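PDB 5H3H: abhydrolase domain-containing protein from Exiguobacterium antarcticum, which is an esterase of the alpha/beta hydrolase fold that hydrolyses carboxylic esters and probably has perhydrolase activity as well. Local coordinates for residues B[32-37]-B[49-54]; B[116-121]-B[260-265]; B[214-219]-B[226-231]. One frame throughout, in Å; residues are numbered along the deposited sequence.

Interaction 1: residues B[32-37]-B[49-54]; sequences ANNNMF and YRYIGV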
loop_
_atom_site.group_PDB
_atom_site.type_symbol
_atom_site.label_atom_id
_atom_site.label_comp_id
_atom_site.label_asym_id
_atom_site.label_seq_id
_atom_site.Cartn_x
_atom_site.Cartn_y
_atom_site.Cartn_z
ATOM N N ALA B 32 -6.512 -23.319 13.353
ATOM C CA ALA B 32 -5.509 -24.361 13.301
ATOM C C ALA B 32 -4.102 -23.715 13.501
ATOM O O ALA B 32 -3.937 -22.810 14.359
ATOM C CB ALA B 32 -5.631 -25.101 12.003
ATOM N N ASN B 33 -3.114 -24.214 12.758
ATOM C CA ASN B 33 -1.771 -23.593 12.670
ATOM C C ASN B 33 -1.090 -24.012 11.366
ATOM O O ASN B 33 -1.674 -24.782 10.624
ATOM C CB ASN B 33 -0.893 -23.869 13.911
ATOM C CG ASN B 33 -0.642 -25.336 14.149
ATOM O OD1 ASN B 33 -0.017 -25.996 13.340
ATOM N ND2 ASN B 33 -1.073 -25.832 15.299
ATOM N N ASN B 34 0.118 -23.485 11.093
ATOM C CA ASN B 34 0.851 -23.792 9.841
ATOM C C ASN B 34 1.016 -25.267 9.537
ATOM O O ASN B 34 1.158 -25.654 8.364
ATOM C CB ASN B 34 2.232 -23.070 9.809
ATOM C CG ASN B 34 3.355 -23.901 10.372
ATOM O OD1 ASN B 34 3.607 -23.960 11.626
ATOM N ND2 ASN B 34 4.066 -24.557 9.477
ATOM N N ASN B 35 1.023 -26.114 10.567
ATOM C CA ASN B 35 1.105 -27.549 10.374
ATOM C C ASN B 35 -0.037 -28.129 9.540
ATOM O O ASN B 35 0.128 -29.180 8.990
ATOM C CB ASN B 35 1.226 -28.366 11.701
ATOM C CG ASN B 35 2.546 -28.165 12.396
ATOM O OD1 ASN B 35 3.589 -28.144 11.763
ATOM N ND2 ASN B 35 2.511 -28.019 13.724
ATOM N N MET B 36 -1.162 -27.454 9.400
ATOM C CA MET B 36 -2.216 -28.009 8.508
ATOM C C MET B 36 -1.736 -28.133 7.043
ATOM O O MET B 36 -2.378 -28.795 6.266
ATOM C CB MET B 36 -3.487 -27.176 8.514
ATOM C CG MET B 36 -3.327 -25.833 7.894
ATOM S SD MET B 36 -4.779 -24.784 7.967
ATOM C CE MET B 36 -4.956 -24.442 6.248
ATOM N N PHE B 37 -0.639 -27.467 6.679
ATOM C CA PHE B 37 -0.143 -27.479 5.298
ATOM C C PHE B 37 0.894 -28.580 5.066
ATOM O O PHE B 37 1.547 -28.605 3.994
ATOM C CB PHE B 37 0.500 -26.122 4.954
ATOM C CG PHE B 37 -0.462 -24.978 4.903
ATOM C CD1 PHE B 37 -1.516 -24.980 3.985
ATOM C CD2 PHE B 37 -0.329 -23.890 5.762
ATOM C CE1 PHE B 37 -2.398 -23.911 3.920
ATOM C CE2 PHE B 37 -1.209 -22.828 5.721
ATOM C CZ PHE B 37 -2.255 -22.825 4.758
ATOM N N TYR B 49 11.563 -25.388 -3.246
ATOM C CA TYR B 49 11.078 -24.089 -2.770
ATOM C C TYR B 49 11.262 -23.964 -1.255
ATOM O O TYR B 49 11.545 -24.936 -0.587
ATOM C CB TYR B 49 9.604 -23.924 -3.189
ATOM C CG TYR B 49 9.548 -23.753 -4.700
ATOM C CD1 TYR B 49 9.629 -22.480 -5.278
ATOM C CD2 TYR B 49 9.525 -24.858 -5.541
ATOM C CE1 TYR B 49 9.645 -22.310 -6.663
ATOM C CE2 TYR B 49 9.554 -24.715 -6.916
ATOM C CZ TYR B 49 9.610 -23.445 -7.475
ATOM O OH TYR B 49 9.632 -23.325 -8.847
ATOM N N ARG B 50 11.140 -22.750 -0.755
ATOM C CA ARG B 50 11.294 -22.456 0.620
ATOM C C ARG B 50 9.900 -22.219 1.228
ATOM O O ARG B 50 9.185 -21.327 0.795
ATOM C CB ARG B 50 12.146 -21.233 0.749
ATOM C CG ARG B 50 12.443 -20.827 2.155
ATOM C CD ARG B 50 13.351 -19.626 2.106
ATOM N NE ARG B 50 13.519 -19.029 3.423
ATOM C CZ ARG B 50 14.195 -17.913 3.657
ATOM N NH1 ARG B 50 14.782 -17.264 2.640
ATOM N NH2 ARG B 50 14.271 -17.408 4.902
ATOM N N TYR B 51 9.561 -23.029 2.229
ATOM C CA TYR B 51 8.290 -22.988 2.957
ATOM C C TYR B 51 8.395 -21.998 4.098
ATOM O O TYR B 51 9.320 -22.069 4.889
ATOM C CB TYR B 51 7.990 -24.396 3.492
ATOM C CG TYR B 51 6.780 -24.481 4.350
ATOM C CD1 TYR B 51 5.485 -24.512 3.794
ATOM C CD2 TYR B 51 6.896 -24.549 5.753
ATOM C CE1 TYR B 51 4.375 -24.643 4.601
ATOM C CE2 TYR B 51 5.761 -24.648 6.551
ATOM C CZ TYR B 51 4.518 -24.704 5.982
ATOM O OH TYR B 51 3.383 -24.766 6.818
ATOM N N ILE B 52 7.482 -21.034 4.166
ATOM C CA ILE B 52 7.420 -20.108 5.253
ATOM C C ILE B 52 5.993 -20.217 5.823
ATOM O O ILE B 52 5.106 -19.602 5.334
ATOM C CB ILE B 52 7.783 -18.679 4.839
ATOM C CG1 ILE B 52 9.261 -18.576 4.398
ATOM C CG2 ILE B 52 7.543 -17.708 5.978
ATOM C CD1 ILE B 52 9.402 -18.310 2.928
ATOM N N GLY B 53 5.810 -21.019 6.866
ATOM C CA GLY B 53 4.472 -21.236 7.440
ATOM C C GLY B 53 4.373 -20.425 8.707
ATOM O O GLY B 53 5.084 -20.736 9.667
ATOM N N VAL B 54 3.550 -19.398 8.683
ATOM C CA VAL B 54 3.387 -18.534 9.835
ATOM C C VAL B 54 2.344 -19.100 10.802
ATOM O O VAL B 54 1.264 -19.597 10.354
ATOM C CB VAL B 54 3.033 -17.096 9.482
ATOM C CG1 VAL B 54 3.987 -16.506 8.425
ATOM C CG2 VAL B 54 1.611 -16.983 9.039
#

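Interaction 2: residues B[116-121]-B[260-265]; sequences KLILAG and ETLVSY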
loop_
_atom_site.group_PDB
_atom_site.type_symbol
_atom_site.label_atom_id
_atom_site.label_comp_id
_atom_site.label_asym_id
_atom_site.label_seq_id
_atom_site.Cartn_x
_atom_site.Cartn_y
_atom_site.Cartn_z
ATOM N N LYS B 116 2.828 -13.442 -6.521
ATOM C CA LYS B 116 1.495 -14.016 -6.750
ATOM C C LYS B 116 0.760 -14.350 -5.454
ATOM O O LYS B 116 1.389 -14.581 -4.411
ATOM C CB LYS B 116 1.618 -15.224 -7.642
ATOM C CG LYS B 116 2.414 -16.345 -7.057
ATOM C CD LYS B 116 2.748 -17.409 -8.107
ATOM C CE LYS B 116 3.840 -16.936 -9.045
ATOM N NZ LYS B 116 4.106 -18.026 -10.039
ATOM N N LEU B 117 -0.567 -14.348 -5.554
ATOM C CA LEU B 117 -1.479 -14.608 -4.469
ATOM C C LEU B 117 -2.310 -15.854 -4.770
ATOM O O LEU B 117 -2.808 -16.000 -5.873
ATOM C CB LEU B 117 -2.456 -13.413 -4.397
ATOM C CG LEU B 117 -3.553 -13.502 -3.345
ATOM C CD1 LEU B 117 -2.900 -13.674 -1.985
ATOM C CD2 LEU B 117 -4.519 -12.331 -3.329
ATOM N N ILE B 118 -2.495 -16.714 -3.791
ATOM C CA ILE B 118 -3.385 -17.840 -3.905
ATOM C C ILE B 118 -4.361 -17.683 -2.780
ATOM O O ILE B 118 -3.948 -17.401 -1.655
ATOM C CB ILE B 118 -2.662 -19.182 -3.762
ATOM C CG1 ILE B 118 -1.538 -19.279 -4.803
ATOM C CG2 ILE B 118 -3.660 -20.346 -3.863
ATOM C CD1 ILE B 118 -0.456 -20.293 -4.474
ATOM N N LEU B 119 -5.644 -17.812 -3.087
ATOM C CA LEU B 119 -6.671 -17.683 -2.092
ATOM C C LEU B 119 -7.393 -19.036 -2.110
ATOM O O LEU B 119 -7.970 -19.357 -3.091
ATOM C CB LEU B 119 -7.639 -16.550 -2.459
ATOM C CG LEU B 119 -7.200 -15.085 -2.340
ATOM C CD1 LEU B 119 -8.281 -14.178 -2.876
ATOM C CD2 LEU B 119 -6.964 -14.734 -0.898
ATOM N N ALA B 120 -7.340 -19.805 -1.010
ATOM C CA ALA B 120 -7.748 -21.220 -0.960
ATOM C C ALA B 120 -8.872 -21.307 0.045
ATOM O O ALA B 120 -8.660 -21.060 1.193
ATOM C CB ALA B 120 -6.595 -22.131 -0.552
ATOM N N GLY B 121 -10.111 -21.582 -0.404
ATOM C CA GLY B 121 -11.252 -21.591 0.486
ATOM C C GLY B 121 -11.406 -20.310 1.297
ATOM O O GLY B 121 -11.822 -20.342 2.427
ATOM N N GLU B 260 -0.599 -30.353 -6.342
ATOM C CA GLU B 260 0.058 -30.197 -7.612
ATOM C C GLU B 260 -0.411 -28.939 -8.393
ATOM O O GLU B 260 0.373 -28.354 -9.074
ATOM C CB GLU B 260 -0.017 -31.517 -8.385
ATOM C CG GLU B 260 0.705 -32.685 -7.683
ATOM C CD GLU B 260 2.231 -32.510 -7.500
ATOM O OE1 GLU B 260 2.752 -32.941 -6.448
ATOM O OE2 GLU B 260 2.924 -31.982 -8.397
ATOM N N THR B 261 -1.641 -28.454 -8.186
ATOM C CA THR B 261 -2.057 -27.114 -8.625
ATOM C C THR B 261 -1.236 -25.974 -7.956
ATOM O O THR B 261 -0.884 -24.967 -8.580
ATOM C CB THR B 261 -3.557 -26.895 -8.287
ATOM O OG1 THR B 261 -4.349 -27.953 -8.853
ATOM C CG2 THR B 261 -4.083 -25.585 -8.813
ATOM N N LEU B 262 -0.939 -26.147 -6.675
ATOM C CA LEU B 262 -0.254 -25.109 -5.882
ATOM C C LEU B 262 1.183 -25.021 -6.413
ATOM O O LEU B 262 1.719 -23.963 -6.710
ATOM C CB LEU B 262 -0.300 -25.553 -4.424
ATOM C CG LEU B 262 -0.200 -24.587 -3.270
ATOM C CD1 LEU B 262 0.128 -25.388 -1.998
ATOM C CD2 LEU B 262 0.827 -23.487 -3.489
ATOM N N VAL B 263 1.763 -26.190 -6.627
ATOM C CA VAL B 263 3.120 -26.310 -7.084
ATOM C C VAL B 263 3.327 -25.750 -8.468
ATOM O O VAL B 263 4.324 -25.083 -8.711
ATOM C CB VAL B 263 3.564 -27.795 -7.057
ATOM C CG1 VAL B 263 4.838 -28.017 -7.873
ATOM C CG2 VAL B 263 3.742 -28.235 -5.591
ATOM N N SER B 264 2.423 -26.110 -9.376
ATOM C CA SER B 264 2.443 -25.588 -10.722
ATOM C C SER B 264 2.360 -24.077 -10.758
ATOM O O SER B 264 3.090 -23.462 -11.502
ATOM C CB SER B 264 1.267 -26.158 -11.531
ATOM O OG SER B 264 1.356 -27.562 -11.661
ATOM N N TYR B 265 1.446 -23.487 -9.985
ATOM C CA TYR B 265 1.319 -22.043 -9.913
ATOM C C TYR B 265 2.543 -21.350 -9.279
ATOM O O TYR B 265 2.945 -20.284 -9.743
ATOM C CB TYR B 265 0.054 -21.659 -9.159
ATOM C CG TYR B 265 -0.438 -20.254 -9.357
ATOM C CD1 TYR B 265 -0.932 -19.815 -10.609
ATOM C CD2 TYR B 265 -0.433 -19.353 -8.316
ATOM C CE1 TYR B 265 -1.406 -18.522 -10.769
ATOM C CE2 TYR B 265 -0.880 -18.060 -8.472
ATOM C CZ TYR B 265 -1.385 -17.627 -9.695
ATOM O OH TYR B 265 -1.831 -16.303 -9.822
#

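Interaction 3: residues B[214-219]-B[226-231]; sequences IMHGKK and EFAEVM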
loop_
_atom_site.group_PDB
_atom_site.type_symbol
_atom_site.label_atom_id
_atom_site.label_comp_id
_atom_site.label_asym_id
_atom_site.label_seq_id
_atom_site.Cartn_x
_atom_site.Cartn_y
_atom_site.Cartn_z
ATOM N N ILE B 214 -7.565 -18.496 -7.358
ATOM C CA ILE B 214 -8.579 -18.835 -6.382
ATOM C C ILE B 214 -8.783 -20.347 -6.493
ATOM O O ILE B 214 -9.088 -20.843 -7.570
ATOM C CB ILE B 214 -9.952 -18.126 -6.659
ATOM C CG1 ILE B 214 -9.809 -16.615 -6.934
ATOM C CG2 ILE B 214 -10.965 -18.401 -5.532
ATOM C CD1 ILE B 214 -9.061 -15.890 -5.862
ATOM N N MET B 215 -8.641 -21.036 -5.368
ATOM C CA MET B 215 -8.844 -22.471 -5.254
ATOM C C MET B 215 -10.023 -22.590 -4.277
ATOM O O MET B 215 -9.959 -21.998 -3.166
ATOM C CB MET B 215 -7.560 -23.146 -4.680
ATOM C CG MET B 215 -6.520 -23.512 -5.722
ATOM S SD MET B 215 -5.126 -24.591 -5.221
ATOM C CE MET B 215 -4.254 -23.271 -4.560
ATOM N N HIS B 216 -11.110 -23.314 -4.644
ATOM C CA HIS B 216 -12.224 -23.413 -3.702
ATOM C C HIS B 216 -13.056 -24.689 -3.958
ATOM O O HIS B 216 -13.263 -25.074 -5.121
ATOM C CB HIS B 216 -13.100 -22.193 -3.846
ATOM C CG HIS B 216 -13.744 -21.746 -2.591
ATOM N ND1 HIS B 216 -13.416 -20.556 -2.002
ATOM C CD2 HIS B 216 -14.756 -22.269 -1.861
ATOM C CE1 HIS B 216 -14.186 -20.370 -0.938
ATOM N NE2 HIS B 216 -15.000 -21.408 -0.830
ATOM N N GLY B 217 -13.459 -25.330 -2.856
ATOM C CA GLY B 217 -14.318 -26.526 -2.861
ATOM C C GLY B 217 -15.764 -26.211 -3.224
ATOM O O GLY B 217 -16.396 -25.305 -2.642
ATOM N N LYS B 218 -16.301 -26.982 -4.172
ATOM C CA LYS B 218 -17.686 -26.815 -4.551
ATOM C C LYS B 218 -18.589 -27.083 -3.348
ATOM O O LYS B 218 -19.596 -26.390 -3.188
ATOM C CB LYS B 218 -18.043 -27.726 -5.743
ATOM C CG LYS B 218 -19.260 -27.260 -6.521
ATOM C CD LYS B 218 -19.028 -25.879 -7.153
ATOM C CE LYS B 218 -20.051 -25.532 -8.237
ATOM N NZ LYS B 218 -21.461 -25.766 -7.788
ATOM N N LYS B 219 -18.175 -28.014 -2.458
ATOM C CA LYS B 219 -18.961 -28.419 -1.300
ATOM C C LYS B 219 -18.628 -27.809 0.061
ATOM O O LYS B 219 -19.037 -28.330 1.084
ATOM C CB LYS B 219 -18.982 -29.949 -1.203
ATOM C CG LYS B 219 -19.359 -30.599 -2.499
ATOM C CD LYS B 219 -19.656 -32.078 -2.286
ATOM C CE LYS B 219 -18.510 -32.955 -2.741
ATOM N NZ LYS B 219 -18.545 -34.277 -2.061
ATOM N N GLU B 226 -19.982 -19.629 -3.329
ATOM C CA GLU B 226 -20.354 -18.288 -3.772
ATOM C C GLU B 226 -19.289 -17.202 -3.431
ATOM O O GLU B 226 -19.087 -16.250 -4.226
ATOM C CB GLU B 226 -21.734 -17.876 -3.271
ATOM C CG GLU B 226 -22.877 -18.650 -3.924
ATOM C CD GLU B 226 -23.368 -19.852 -3.134
ATOM O OE1 GLU B 226 -22.601 -20.449 -2.333
ATOM O OE2 GLU B 226 -24.558 -20.195 -3.317
ATOM N N PHE B 227 -18.614 -17.336 -2.287
ATOM C CA PHE B 227 -17.478 -16.400 -1.978
ATOM C C PHE B 227 -16.454 -16.404 -3.123
ATOM O O PHE B 227 -15.922 -15.342 -3.512
ATOM C CB PHE B 227 -16.717 -16.835 -0.733
ATOM C CG PHE B 227 -17.415 -16.612 0.604
ATOM C CD1 PHE B 227 -18.745 -16.235 0.724
ATOM C CD2 PHE B 227 -16.700 -16.887 1.772
ATOM C CE1 PHE B 227 -19.334 -16.095 1.975
ATOM C CE2 PHE B 227 -17.282 -16.737 3.043
ATOM C CZ PHE B 227 -18.614 -16.344 3.139
ATOM N N ALA B 228 -16.167 -17.590 -3.673
ATOM C CA ALA B 228 -15.192 -17.722 -4.761
ATOM C C ALA B 228 -15.634 -17.000 -6.020
ATOM O O ALA B 228 -14.857 -16.334 -6.655
ATOM C CB ALA B 228 -14.902 -19.184 -5.086
ATOM N N GLU B 229 -16.905 -17.150 -6.380
ATOM C CA GLU B 229 -17.464 -16.392 -7.500
ATOM C C GLU B 229 -17.294 -14.889 -7.311
ATOM O O GLU B 229 -16.947 -14.167 -8.233
ATOM C CB GLU B 229 -18.934 -16.804 -7.715
ATOM C CG GLU B 229 -19.026 -18.189 -8.355
ATOM C CD GLU B 229 -20.430 -18.815 -8.413
ATOM O OE1 GLU B 229 -21.358 -18.344 -7.719
ATOM O OE2 GLU B 229 -20.587 -19.817 -9.140
ATOM N N VAL B 230 -17.505 -14.411 -6.109
ATOM C CA VAL B 230 -17.402 -12.993 -5.840
ATOM C C VAL B 230 -15.947 -12.525 -5.984
ATOM O O VAL B 230 -15.661 -11.498 -6.634
ATOM C CB VAL B 230 -18.013 -12.635 -4.500
ATOM C CG1 VAL B 230 -17.650 -11.210 -4.069
ATOM C CG2 VAL B 230 -19.529 -12.761 -4.604
ATOM N N MET B 231 -15.033 -13.319 -5.460
ATOM C CA MET B 231 -13.627 -12.972 -5.541
ATOM C C MET B 231 -13.129 -12.936 -6.960
ATOM O O MET B 231 -12.381 -12.035 -7.295
ATOM C CB MET B 231 -12.780 -13.934 -4.736
ATOM C CG MET B 231 -12.851 -13.684 -3.258
ATOM S SD MET B 231 -11.774 -14.819 -2.300
ATOM C CE MET B 231 -12.677 -16.371 -2.348
#

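Interaction 1: residues B[32-37]-B[49-54]
Asn34 and Phe37, in the 3-10 turn 34-37 that ends the loop between strand 23-27 of the alpha/beta hydrolase sheet and helix 38-46, meet the hydroxyl end of Tyr51 and the backbone of Gly53 on strand 50-54. The turn is set up by an Asx turn, in which Asn33 OD1 accepts from Asn35 N at 3.0 Å, a role asparagine suits because its short side chain folds back on its own backbone. Tyr51 reaches the turn with CG anti to its backbone N (chi1 175°), and its hydroxyl ends between the two partners: OH lies 3.7 Å from Phe37 CB, near the plane of the phenyl ring and at its edge, and 2.9 Å from Asn34 O. The two aromatic side chains cross at about a right angle. Asn34 CB rests on the strand backbone, 3.6 Å from Gly53 C. Glycine fits there because a CB would run into the Tyr51 hydroxyl, and Gly53 N lies over one face of the Tyr51 ring, toward the rim. Beyond the contact, Tyr51 and Phe37 both lean on Met26 of strand 23-27, Asn34 touches Glu16 of strand 12-18, and Met36 carries the turn against Phe177 and Leu180 of helix 171-182.

Interaction 2: residues B[116-121]-B[260-265]
Lys116 and Ile118 of strand 114-120 face Tyr265 and Leu262 of helix 255-267, helix segment 260-265 running nearly antiparallel to strand segment 116-120 at 167°, with the axes of these segments 10.6 Å apart at their closest. This is the helix-on-sheet layering of the alpha/beta hydrolase fold, with the last helix of the chain laid over an inner strand, between strands 90-95 and 211-217. Tyr265 has the largest share of the contact, meeting Lys116, Leu117 and Ile118. The side chains of Lys116 and Tyr265 run past each other in opposite directions, so that Lys116 CD lies 3.7 Å from Tyr265 CE2, and Ile118 CG1 approaches Tyr265 CD2 equally closely. Lysine suits this place because its methylene chain is apolar enough to lie against the ring while its ammonium goes on to a polar group. A bend at chi3 (75°) turns the tip to the helix, where NZ donates to Tyr265 O at 2.6 Å, nearly in line with the carbonyl (163°). A weak bond to Val266 O adds a second acceptor, and the positive charge probably also favours this C-terminal end of the helix. A methionine here would probably leave Tyr265 O without its charged donor and Val266 O without its weak one. Further along, branched aliphatic side chains cross at about a right angle, Ile118 CD1 meeting Leu262 CD2 at 3.6 Å.

Interaction 3: residues B[214-219]-B[226-231]
Ala228 is the close point between helix 225-234 and strand 211-217: its methyl carbon CB sits 3.7 Å from His216 CB and is about as near to CG and ND1 of the same residue. Alanine suits the place, since a side chain of one carbon lets helix segment 226-231 come within an axis distance of 8.8 Å of strand segment 214-217, and the nearest CA pair, His216 and Ala228, is 6.5 Å apart. Two residues earlier on the strand, Ile214 extends the apolar patch. Its CG2 branch, anti to the backbone N, does the touching, meeting Ala228 CB at 4.0 Å and Met231 CE at 4.1 Å. Met231 brings that methyl round by a bend at chi3 (-75°), which sets it against the isoleucine branch.

Helix and strand belong to a beta-alpha-beta crossover, strand 211-217, helix 225-234, strand 239-243, and the segments 214-217 and 226-231 run almost antiparallel at 161°. The His216 side chain also borders the probable Ser-His-Asp triad (Ser96, His248, Asp220), whose acid would lie on the loop between this strand and helix. The imidazole itself is held through NE2, which bonds to Cys223 O on that loop. ND1, by contrast, is buried against Ala228 with no polar partner in the model, consistent with a neutral ring whose proton is on NE2.

Toward the start of the helix the packing slackens. Phe227 gives little more than its CB, 4.4 Å from His216 CE1, and its ring leads away from the strand to Tyr135. Outermost, the exposed Lys218 and Glu229 carry opposite charges, but Lys218 NZ and Glu229 OE2 stay 6.2 Å apart, too far for a salt bridge.

In the fold
All three contacts are buried and bear on one sheet, yet they treat it differently. Interaction 1 lies across the chain's centre from interaction 3, their centres about 22 Å apart, and is a loop-to-strand contact of aromatic rings and polar atoms. Interactions 2 and 3 lay helices on neighbouring strands: Gly121 N approaches Met215 O, and Leu119 O approaches Met215 N, as probable backbone hydrogen bonds. Side chains alternate along strand 211-217, so Ile214 and His216 serve helix 225-234 while Met215 reaches helix 255-267, the helix of interaction 2. Interaction 2 adds a lysine-to-carbonyl bond to its packing; interaction 3 has no hydrogen bond across its segments and is fringed by exposed charged residues.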